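Local coordinates for protein putative dehydratase (Mesorhizobium loti, PDB 2POZ) that is of unproven function but probably acts as a lyase, perhaps a dehydratase, of the mandelate racemase and muconate lactonizing enzyme family, at residues 137-140 and 141-144; 162-166 and 167-171; 175-179 and 180-184; 184-187 and 188-192. One frame throughout, in Å; residues are numbered along the deposited sequence.

Contact 1 (137-140 and 141-144)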
loop_
_atom_site.group_PDB
_atom_site.type_symbol
_atom_site.label_atom_id
_atom_site.label_comp_id
_atom_site.label_asym_id
_atom_site.label_seq_id
_atom_site.Cartn_x
_atom_site.Cartn_y
_atom_site.Cartn_z
ATOM N N THR A 137 2.877 -45.122 -9.338
ATOM C CA THR A 137 2.033 -44.977 -10.519
ATOM C C THR A 137 0.638 -44.514 -10.108
ATOM O O THR A 137 0.243 -44.642 -8.947
ATOM C CB THR A 137 1.871 -46.309 -11.268
ATOM O OG1 THR A 137 1.101 -47.208 -10.460
ATOM C CG2 THR A 137 3.238 -46.930 -11.573
ATOM N N PRO A 138 -0.123 -43.952 -11.053
ATOM C CA PRO A 138 -1.471 -43.505 -10.703
ATOM C C PRO A 138 -2.287 -44.673 -10.152
ATOM O O PRO A 138 -3.008 -44.529 -9.166
ATOM C CB PRO A 138 -2.018 -43.001 -12.033
ATOM C CG PRO A 138 -0.782 -42.418 -12.679
ATOM C CD PRO A 138 0.253 -43.494 -12.402
ATOM N N ASP A 139 -2.157 -45.843 -10.775
ATOM C CA ASP A 139 -2.922 -46.991 -10.315
ATOM C C ASP A 139 -2.592 -47.420 -8.890
ATOM O O ASP A 139 -3.469 -47.892 -8.166
ATOM C CB ASP A 139 -2.747 -48.182 -11.242
ATOM C CG ASP A 139 -3.772 -49.257 -10.973
ATOM O OD1 ASP A 139 -4.968 -49.016 -11.248
ATOM O OD2 ASP A 139 -3.393 -50.331 -10.466
ATOM N N GLU A 140 -1.336 -47.275 -8.485
ATOM C CA GLU A 140 -0.964 -47.647 -7.126
ATOM C C GLU A 140 -1.618 -46.670 -6.147
ATOM O O GLU A 140 -1.953 -47.036 -5.020
ATOM C CB GLU A 140 0.563 -47.656 -6.970
ATOM C CG GLU A 140 1.221 -48.687 -7.893
ATOM C CD GLU A 140 2.737 -48.690 -7.824
ATOM O OE1 GLU A 140 3.343 -47.604 -7.691
ATOM O OE2 GLU A 140 3.326 -49.788 -7.927
ATOM N N PHE A 141 -1.804 -45.426 -6.577
ATOM C CA PHE A 141 -2.464 -44.452 -5.722
ATOM C C PHE A 141 -3.920 -44.884 -5.604
ATOM O O PHE A 141 -4.506 -44.798 -4.530
ATOM C CB PHE A 141 -2.354 -43.044 -6.319
ATOM C CG PHE A 141 -1.185 -42.260 -5.791
ATOM C CD1 PHE A 141 -1.318 -41.473 -4.651
ATOM C CD2 PHE A 141 0.063 -42.352 -6.403
ATOM C CE1 PHE A 141 -0.225 -40.788 -4.124
ATOM C CE2 PHE A 141 1.164 -41.676 -5.888
ATOM C CZ PHE A 141 1.024 -40.891 -4.748
ATOM N N ALA A 142 -4.489 -45.380 -6.701
ATOM C CA ALA A 142 -5.879 -45.839 -6.700
ATOM C C ALA A 142 -6.082 -47.005 -5.729
ATOM O O ALA A 142 -7.071 -47.040 -4.989
ATOM C CB ALA A 142 -6.305 -46.248 -8.109
ATOM N N ARG A 143 -5.151 -47.954 -5.732
ATOM C CA ARG A 143 -5.235 -49.104 -4.832
ATOM C C ARG A 143 -5.034 -48.674 -3.382
ATOM O O ARG A 143 -5.627 -49.238 -2.475
ATOM C CB ARG A 143 -4.156 -50.150 -5.158
ATOM C CG ARG A 143 -4.296 -50.874 -6.489
ATOM C CD ARG A 143 -5.573 -51.705 -6.561
ATOM N NE ARG A 143 -5.880 -52.405 -5.313
ATOM C CZ ARG A 143 -5.132 -53.353 -4.748
ATOM N NH1 ARG A 143 -3.993 -53.757 -5.300
ATOM N NH2 ARG A 143 -5.531 -53.902 -3.607
ATOM N N ALA A 144 -4.178 -47.682 -3.175
ATOM C CA ALA A 144 -3.862 -47.202 -1.834
ATOM C C ALA A 144 -5.023 -46.602 -1.039
ATOM O O ALA A 144 -4.989 -46.618 0.193
ATOM C CB ALA A 144 -2.716 -46.201 -1.908
#

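Contact 2 (162-166 and 167-171)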
loop_
_atom_site.group_PDB
_atom_site.type_symbol
_atom_site.label_atom_id
_atom_site.label_comp_id
_atom_site.label_asym_id
_atom_site.label_seq_id
_atom_site.Cartn_x
_atom_site.Cartn_y
_atom_site.Cartn_z
ATOM N N ALA A 162 5.700 -36.779 -5.368
ATOM C CA ALA A 162 6.888 -37.602 -5.093
ATOM C C ALA A 162 7.496 -38.209 -6.360
ATOM O O ALA A 162 6.781 -38.619 -7.275
ATOM C CB ALA A 162 6.553 -38.709 -4.093
ATOM N N GLN A 163 8.822 -38.261 -6.401
ATOM C CA GLN A 163 9.532 -38.818 -7.540
ATOM C C GLN A 163 10.312 -40.055 -7.086
ATOM O O GLN A 163 10.932 -40.045 -6.026
ATOM C CB GLN A 163 10.539 -37.814 -8.116
ATOM C CG GLN A 163 10.193 -36.337 -7.995
ATOM C CD GLN A 163 9.068 -35.903 -8.910
ATOM O OE1 GLN A 163 8.885 -36.447 -10.005
ATOM N NE2 GLN A 163 8.317 -34.896 -8.475
ATOM N N ARG A 164 10.296 -41.111 -7.893
ATOM C CA ARG A 164 11.028 -42.336 -7.563
ATOM C C ARG A 164 12.492 -42.155 -7.971
ATOM O O ARG A 164 12.785 -41.991 -9.152
ATOM C CB ARG A 164 10.427 -43.526 -8.318
ATOM C CG ARG A 164 10.806 -44.886 -7.745
ATOM C CD ARG A 164 9.781 -45.344 -6.712
ATOM N NE ARG A 164 10.191 -46.545 -5.987
ATOM C CZ ARG A 164 9.406 -47.218 -5.146
ATOM N NH1 ARG A 164 8.162 -46.814 -4.923
ATOM N NH2 ARG A 164 9.870 -48.292 -4.518
ATOM N N VAL A 165 13.406 -42.167 -7.003
ATOM C CA VAL A 165 14.837 -42.015 -7.298
ATOM C C VAL A 165 15.527 -43.244 -6.733
ATOM O O VAL A 165 15.742 -43.356 -5.526
ATOM C CB VAL A 165 15.453 -40.760 -6.646
ATOM C CG1 VAL A 165 16.949 -40.719 -6.868
ATOM C CG2 VAL A 165 14.853 -39.535 -7.273
ATOM N N GLY A 166 15.886 -44.167 -7.619
ATOM C CA GLY A 166 16.524 -45.404 -7.198
ATOM C C GLY A 166 15.415 -46.356 -6.796
ATOM O O GLY A 166 14.656 -46.833 -7.643
ATOM N N SER A 167 15.299 -46.614 -5.501
ATOM C CA SER A 167 14.270 -47.511 -4.995
ATOM C C SER A 167 13.391 -46.818 -3.963
ATOM O O SER A 167 12.613 -47.469 -3.255
ATOM C CB SER A 167 14.924 -48.745 -4.363
ATOM O OG SER A 167 15.842 -48.356 -3.354
ATOM N N ALA A 168 13.513 -45.497 -3.871
ATOM C CA ALA A 168 12.724 -44.749 -2.901
ATOM C C ALA A 168 12.088 -43.485 -3.482
ATOM O O ALA A 168 12.600 -42.883 -4.430
ATOM C CB ALA A 168 13.588 -44.389 -1.698
ATOM N N LEU A 169 10.955 -43.100 -2.908
ATOM C CA LEU A 169 10.246 -41.908 -3.342
ATOM C C LEU A 169 10.730 -40.748 -2.480
ATOM O O LEU A 169 10.949 -40.910 -1.278
ATOM C CB LEU A 169 8.741 -42.111 -3.163
ATOM C CG LEU A 169 8.174 -43.278 -3.980
ATOM C CD1 LEU A 169 6.892 -43.777 -3.347
ATOM C CD2 LEU A 169 7.947 -42.834 -5.409
ATOM N N GLN A 170 10.913 -39.585 -3.093
ATOM C CA GLN A 170 11.380 -38.413 -2.357
ATOM C C GLN A 170 10.652 -37.165 -2.830
ATOM O O GLN A 170 10.040 -37.166 -3.897
ATOM C CB GLN A 170 12.883 -38.224 -2.568
ATOM C CG GLN A 170 13.277 -38.049 -4.024
ATOM C CD GLN A 170 14.776 -37.908 -4.208
ATOM O OE1 GLN A 170 15.556 -38.649 -3.606
ATOM N NE2 GLN A 170 15.188 -36.964 -5.056
ATOM N N HIS A 171 10.736 -36.100 -2.038
ATOM C CA HIS A 171 10.089 -34.841 -2.388
ATOM C C HIS A 171 10.674 -34.217 -3.654
ATOM O O HIS A 171 11.707 -34.652 -4.169
ATOM C CB HIS A 171 10.220 -33.823 -1.248
ATOM C CG HIS A 171 9.423 -34.164 -0.029
ATOM N ND1 HIS A 171 9.846 -35.086 0.906
ATOM C CD2 HIS A 171 8.222 -33.715 0.402
ATOM C CE1 HIS A 171 8.937 -35.189 1.861
ATOM N NE2 HIS A 171 7.940 -34.369 1.577
HETATM O O HOH W 1 16.783 -41.701 -2.827
#

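Contact 3 (175-179 and 180-184)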
loop_
_atom_site.group_PDB
_atom_site.type_symbol
_atom_site.label_atom_id
_atom_site.label_comp_id
_atom_site.label_asym_id
_atom_site.label_seq_id
_atom_site.Cartn_x
_atom_site.Cartn_y
_atom_site.Cartn_z
ATOM N N ARG A 175 12.308 -27.376 -6.716
ATOM C CA ARG A 175 11.016 -26.858 -7.171
ATOM C C ARG A 175 10.765 -27.121 -8.650
ATOM O O ARG A 175 10.091 -26.327 -9.310
ATOM C CB ARG A 175 10.947 -25.345 -6.931
ATOM C CG ARG A 175 11.244 -24.907 -5.506
ATOM C CD ARG A 175 11.428 -23.394 -5.436
ATOM N NE ARG A 175 11.790 -22.952 -4.095
ATOM C CZ ARG A 175 12.259 -21.742 -3.806
ATOM N NH1 ARG A 175 12.427 -20.843 -4.767
ATOM N NH2 ARG A 175 12.570 -21.433 -2.554
ATOM N N SER A 176 11.288 -28.229 -9.164
ATOM C CA SER A 176 11.149 -28.535 -10.583
ATOM C C SER A 176 10.798 -29.979 -10.903
ATOM O O SER A 176 11.267 -30.902 -10.244
ATOM C CB SER A 176 12.450 -28.193 -11.315
ATOM O OG SER A 176 12.839 -26.855 -11.072
HETATM N N MSE A 177 9.981 -30.155 -11.936
HETATM C CA MSE A 177 9.580 -31.478 -12.400
HETATM C C MSE A 177 9.404 -31.395 -13.905
HETATM O O MSE A 177 9.009 -30.355 -14.422
HETATM C CB MSE A 177 8.253 -31.906 -11.784
HETATM C CG MSE A 177 8.224 -31.939 -10.280
HETATM SE SE MSE A 177 6.452 -32.445 -9.710
HETATM C CE MSE A 177 5.434 -31.166 -10.733
ATOM N N SER A 178 9.697 -32.486 -14.605
ATOM C CA SER A 178 9.549 -32.509 -16.059
ATOM C C SER A 178 8.064 -32.483 -16.398
ATOM O O SER A 178 7.218 -32.730 -15.536
ATOM C CB SER A 178 10.165 -33.782 -16.639
ATOM O OG SER A 178 9.437 -34.924 -16.212
ATOM N N ALA A 179 7.751 -32.174 -17.654
ATOM C CA ALA A 179 6.366 -32.134 -18.104
ATOM C C ALA A 179 5.721 -33.498 -17.864
ATOM O O ALA A 179 4.536 -33.587 -17.533
ATOM C CB ALA A 179 6.305 -31.780 -19.595
ATOM N N GLU A 180 6.509 -34.558 -18.025
ATOM C CA GLU A 180 6.009 -35.912 -17.829
ATOM C C GLU A 180 5.664 -36.144 -16.358
ATOM O O GLU A 180 4.645 -36.755 -16.040
ATOM C CB GLU A 180 7.049 -36.941 -18.289
ATOM C CG GLU A 180 7.598 -36.686 -19.697
ATOM C CD GLU A 180 9.041 -36.178 -19.693
ATOM O OE1 GLU A 180 9.968 -37.007 -19.515
ATOM O OE2 GLU A 180 9.247 -34.952 -19.865
ATOM N N ALA A 181 6.521 -35.664 -15.463
ATOM C CA ALA A 181 6.280 -35.826 -14.029
ATOM C C ALA A 181 5.051 -35.021 -13.610
ATOM O O ALA A 181 4.232 -35.493 -12.821
ATOM C CB ALA A 181 7.503 -35.380 -13.233
ATOM N N ILE A 182 4.919 -33.813 -14.146
ATOM C CA ILE A 182 3.780 -32.962 -13.819
ATOM C C ILE A 182 2.467 -33.627 -14.259
ATOM O O ILE A 182 1.477 -33.594 -13.534
ATOM C CB ILE A 182 3.915 -31.565 -14.488
ATOM C CG1 ILE A 182 5.104 -30.819 -13.882
ATOM C CG2 ILE A 182 2.648 -30.749 -14.281
ATOM C CD1 ILE A 182 5.321 -29.411 -14.434
ATOM N N GLU A 183 2.466 -34.223 -15.448
ATOM C CA GLU A 183 1.271 -34.903 -15.960
ATOM C C GLU A 183 0.946 -36.097 -15.071
ATOM O O GLU A 183 -0.217 -36.380 -14.786
ATOM C CB GLU A 183 1.505 -35.380 -17.396
ATOM C CG GLU A 183 0.458 -36.363 -17.935
ATOM C CD GLU A 183 -0.946 -35.775 -18.042
ATOM O OE1 GLU A 183 -1.100 -34.536 -17.957
ATOM O OE2 GLU A 183 -1.903 -36.562 -18.233
ATOM N N LEU A 184 1.991 -36.795 -14.642
ATOM C CA LEU A 184 1.837 -37.952 -13.777
ATOM C C LEU A 184 1.246 -37.503 -12.432
ATOM O O LEU A 184 0.417 -38.197 -11.843
ATOM C CB LEU A 184 3.205 -38.616 -13.594
ATOM C CG LEU A 184 3.352 -39.967 -12.888
ATOM C CD1 LEU A 184 3.296 -39.758 -11.407
ATOM C CD2 LEU A 184 2.277 -40.934 -13.362
#

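Contact 4 (184-187 and 188-192)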
loop_
_atom_site.group_PDB
_atom_site.type_symbol
_atom_site.label_atom_id
_atom_site.label_comp_id
_atom_site.label_asym_id
_atom_site.label_seq_id
_atom_site.Cartn_x
_atom_site.Cartn_y
_atom_site.Cartn_z
ATOM N N LEU A 184 1.991 -36.795 -14.642
ATOM C CA LEU A 184 1.837 -37.952 -13.777
ATOM C C LEU A 184 1.246 -37.503 -12.432
ATOM O O LEU A 184 0.417 -38.197 -11.843
ATOM C CB LEU A 184 3.205 -38.616 -13.594
ATOM C CG LEU A 184 3.352 -39.967 -12.888
ATOM C CD1 LEU A 184 3.296 -39.758 -11.407
ATOM C CD2 LEU A 184 2.277 -40.934 -13.362
ATOM N N ALA A 185 1.664 -36.334 -11.958
ATOM C CA ALA A 185 1.158 -35.805 -10.694
ATOM C C ALA A 185 -0.353 -35.635 -10.817
ATOM O O ALA A 185 -1.112 -36.000 -9.918
ATOM C CB ALA A 185 1.811 -34.458 -10.385
ATOM N N TYR A 186 -0.783 -35.080 -11.944
ATOM C CA TYR A 186 -2.198 -34.865 -12.187
ATOM C C TYR A 186 -2.974 -36.186 -12.237
ATOM O O TYR A 186 -4.077 -36.288 -11.690
ATOM C CB TYR A 186 -2.401 -34.110 -13.502
ATOM C CG TYR A 186 -3.841 -34.113 -13.956
ATOM C CD1 TYR A 186 -4.794 -33.312 -13.328
ATOM C CD2 TYR A 186 -4.262 -34.962 -14.983
ATOM C CE1 TYR A 186 -6.138 -33.359 -13.712
ATOM C CE2 TYR A 186 -5.597 -35.020 -15.374
ATOM C CZ TYR A 186 -6.528 -34.219 -14.738
ATOM O OH TYR A 186 -7.843 -34.276 -15.134
ATOM N N ARG A 187 -2.396 -37.191 -12.894
ATOM C CA ARG A 187 -3.040 -38.494 -13.014
ATOM C C ARG A 187 -3.170 -39.161 -11.653
ATOM O O ARG A 187 -4.130 -39.886 -11.405
ATOM C CB ARG A 187 -2.254 -39.402 -13.971
ATOM C CG ARG A 187 -2.245 -38.903 -15.413
ATOM C CD ARG A 187 -3.651 -38.874 -15.997
ATOM N NE ARG A 187 -3.713 -38.130 -17.256
ATOM C CZ ARG A 187 -4.825 -37.917 -17.954
ATOM N NH1 ARG A 187 -5.987 -38.394 -17.526
ATOM N NH2 ARG A 187 -4.776 -37.211 -19.077
ATOM N N ARG A 188 -2.203 -38.919 -10.771
ATOM C CA ARG A 188 -2.254 -39.495 -9.434
ATOM C C ARG A 188 -3.450 -38.918 -8.676
ATOM O O ARG A 188 -4.182 -39.648 -8.004
ATOM C CB ARG A 188 -0.969 -39.192 -8.659
ATOM C CG ARG A 188 0.261 -39.972 -9.097
ATOM C CD ARG A 188 1.488 -39.436 -8.367
ATOM N NE ARG A 188 2.686 -40.242 -8.578
ATOM C CZ ARG A 188 3.923 -39.801 -8.367
ATOM N NH1 ARG A 188 4.113 -38.554 -7.950
ATOM N NH2 ARG A 188 4.969 -40.607 -8.553
ATOM N N VAL A 189 -3.643 -37.603 -8.778
ATOM C CA VAL A 189 -4.762 -36.961 -8.095
ATOM C C VAL A 189 -6.083 -37.478 -8.677
ATOM O O VAL A 189 -7.023 -37.788 -7.939
ATOM C CB VAL A 189 -4.695 -35.409 -8.228
ATOM C CG1 VAL A 189 -5.869 -34.768 -7.504
ATOM C CG2 VAL A 189 -3.386 -34.893 -7.636
ATOM N N LYS A 190 -6.144 -37.587 -9.999
ATOM C CA LYS A 190 -7.344 -38.073 -10.668
ATOM C C LYS A 190 -7.634 -39.529 -10.311
ATOM O O LYS A 190 -8.791 -39.906 -10.150
ATOM C CB LYS A 190 -7.208 -37.924 -12.187
ATOM C CG LYS A 190 -8.448 -38.381 -12.965
ATOM C CD LYS A 190 -8.321 -38.058 -14.448
ATOM C CE LYS A 190 -9.615 -38.352 -15.197
ATOM N NZ LYS A 190 -9.923 -39.811 -15.225
ATOM N N ALA A 191 -6.590 -40.344 -10.183
ATOM C CA ALA A 191 -6.772 -41.746 -9.827
ATOM C C ALA A 191 -7.371 -41.853 -8.423
ATOM O O ALA A 191 -8.207 -42.719 -8.164
ATOM C CB ALA A 191 -5.444 -42.487 -9.887
ATOM N N VAL A 192 -6.942 -40.973 -7.520
ATOM C CA VAL A 192 -7.465 -40.980 -6.157
ATOM C C VAL A 192 -8.943 -40.594 -6.156
ATOM O O VAL A 192 -9.751 -41.220 -5.466
ATOM C CB VAL A 192 -6.675 -40.007 -5.234
ATOM C CG1 VAL A 192 -7.372 -39.873 -3.884
ATOM C CG2 VAL A 192 -5.265 -40.531 -5.021
#

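Contact 1 (137-140 and 141-144)
F141 sets the edge of its ring against the turn before it: CD2 lies 3.4 Å from T137 O, close to the ring plane, while its CB rests on P138 O. The same T137 carbonyl receives the F141 amide, and P138 O receives that of A142, so the first turn of helix 138-144 is held by backbone bonds as the ring packs beside it. Ahead of them stands a capping box. T137 OG1 accepts the amide of E140 at 3.1 Å, a chi1 of 68° placing the hydroxyl over the helix start. In return E140 OE1 accepts T137 N at 3.0 Å, meeting it from above the carboxylate plane, 39° out of it; the same oxygen also takes the amide of D136. E140 reaches back because CG lies beside its own backbone N and the chain then runs extended. On another side of the helix D139 and R143 lie alongside each other, yet their charged ends stay apart; R143 NE turns instead to E146 in a salt bridge. F141 also packs on R188 and P138 on L184, both of helix 179-196. The chemistry is that of a well-capped N-terminus: amides at the helix start, which have no carbonyl a turn earlier in the helix, receive side-chain oxygens, and the negative charge of E140 probably suits the positive end of the helix dipole.

Contact 2 (162-166 and 167-171)
V165 N gives the shortest bond of the hairpin, 2.8 Å to A168 O and nearly straight at 167°, running close to the C=O axis. Q163 and Q170 exchange backbone bonds in both directions, and Q163 O additionally receives a CA-H contact from L169. R164 and L169, the non-hydrogen-bonded pair between, share one face: the arginine bends at chi2, bringing CD to 3.4 Å from L169 CD2 and NH1 beside CD1 of the leucine. On the opposite face Q170 reaches across to V165. Its CG sits between backbone N and carbonyl carbon (chi1 59°), and the extended chain then carries NE2 to 3.4 Å from V165 CG2. A water adds weak bonds to Q170 OE1 and V165 O. With an alanine in place of Q170, V165 would probably lose the amide lying against CG2, and the water its weak bond to OE1. Q170 also packs on H78 of the second subunit. The turn from V165 to A168 is type II', and G166 has backbone angles at which a side chain would strike the preceding carbonyl. The whole is a tight two-stranded beta hairpin, inserted between strand 155-158 and helix 179-196 of the barrel domain.

Contact 3 (175-179 and 180-184)
S178 caps helix 179-196 through its hydroxyl: OG accepts the amide of A181 at 3.1 Å with an N-H...O angle of 157°. With chi1 at 66°, OG occupies the crowded position between backbone N and carbonyl carbon, which sets it facing the A181 amide. The carbonyl of the same serine takes I182 N at 2.9 Å, so one residue serves the helix start with both side chain and backbone. A179 O takes E183 N as the next bond along the helix. E180 bends at chi2 and folds back, its OE2 coming to 3.6 Å from S178 CB. One residue before the serine, selenomethionine M177 supplies the apolar part, laying CB 3.8 Å from A181 CB and 3.9 Å from I182 CG1. The modelled approach of its methyl end to I182 is doubtfully short. Farther out, M177 is positioned among L161, V172 and L210. The preceding loop meets the third subunit, where R175 NH1 bonds to E298 O of that chain. The capped end thus has strand 163-165 on one flank, where Q163 touches both M177 and A181, while I182 packs on E214 of helix 212-222 and the E183 side chain leads away toward K221 of the same helix.

Contact 4 (184-187 and 188-192)
The R188 guanidinium has L184 over one face, the leucine CG standing 4.2 Å above the plane and offset toward the rim, the two side chains crossing at a slant. The leucine reaches it with CG anti to the backbone N (chi1 -172°), and CD1 also touches the arginine stem, 3.6 Å from R188 CD; the still closer modelled approach of CD1 to NE is doubtful. A second flat pair sits on another side of the helix. Y186 CE2 lies 3.9 Å above the centre of the R187 guanidinium, while R187 NE comes to the tyrosine's edge, in the ring plane. K190 completes this group with CD, which is 3.9 Å from both Y186 OH and R187 NH1. R187 and K190 run side by side, but their charged ends keep 4.8 Å apart between NH1 and NZ, and each has an acid of its own: E183 for R187, D194 for K190. Y186 further meets K221 in a cation-pi contact. Backbone bonds between residues four apart, such as A191 N to R187 O at 2.8 Å, hold the turns beneath. The buried R188 is tied through NH1 to the carbonyls of P160 and A162 and through NH2 to D136. A leucine in its place would probably leave D136 without its charged mate and deprive the carbonyls of P160 and A162 of this donor. A buried positive charge is probably tolerated here because an acid and carbonyl oxygens surround its end, whereas the charges of R187 and K190 are balanced by acids one turn away along the same helix.

Overall arrangement
The four contacts follow one another along the chain in numerical order and lie on the same side of the chain's centre, within the barrel domain characteristic of the enolase superfamily. Contacts 3 and 4 share helix 179-196 and the residue L184, their centres 12 Å apart; contact 1, on helix 138-144, lies closest to contact 4, 9 Å between centres, with P138 and F141 packed on the longer helix. The hairpin of contact 2 sits 13 Å from contact 3, centre to centre, and 16 Å from contact 4. Helix 179-196 is thus met by both other elements at the domain's outer surface, helix 138-144 by packing and the hairpin through A181 and R188.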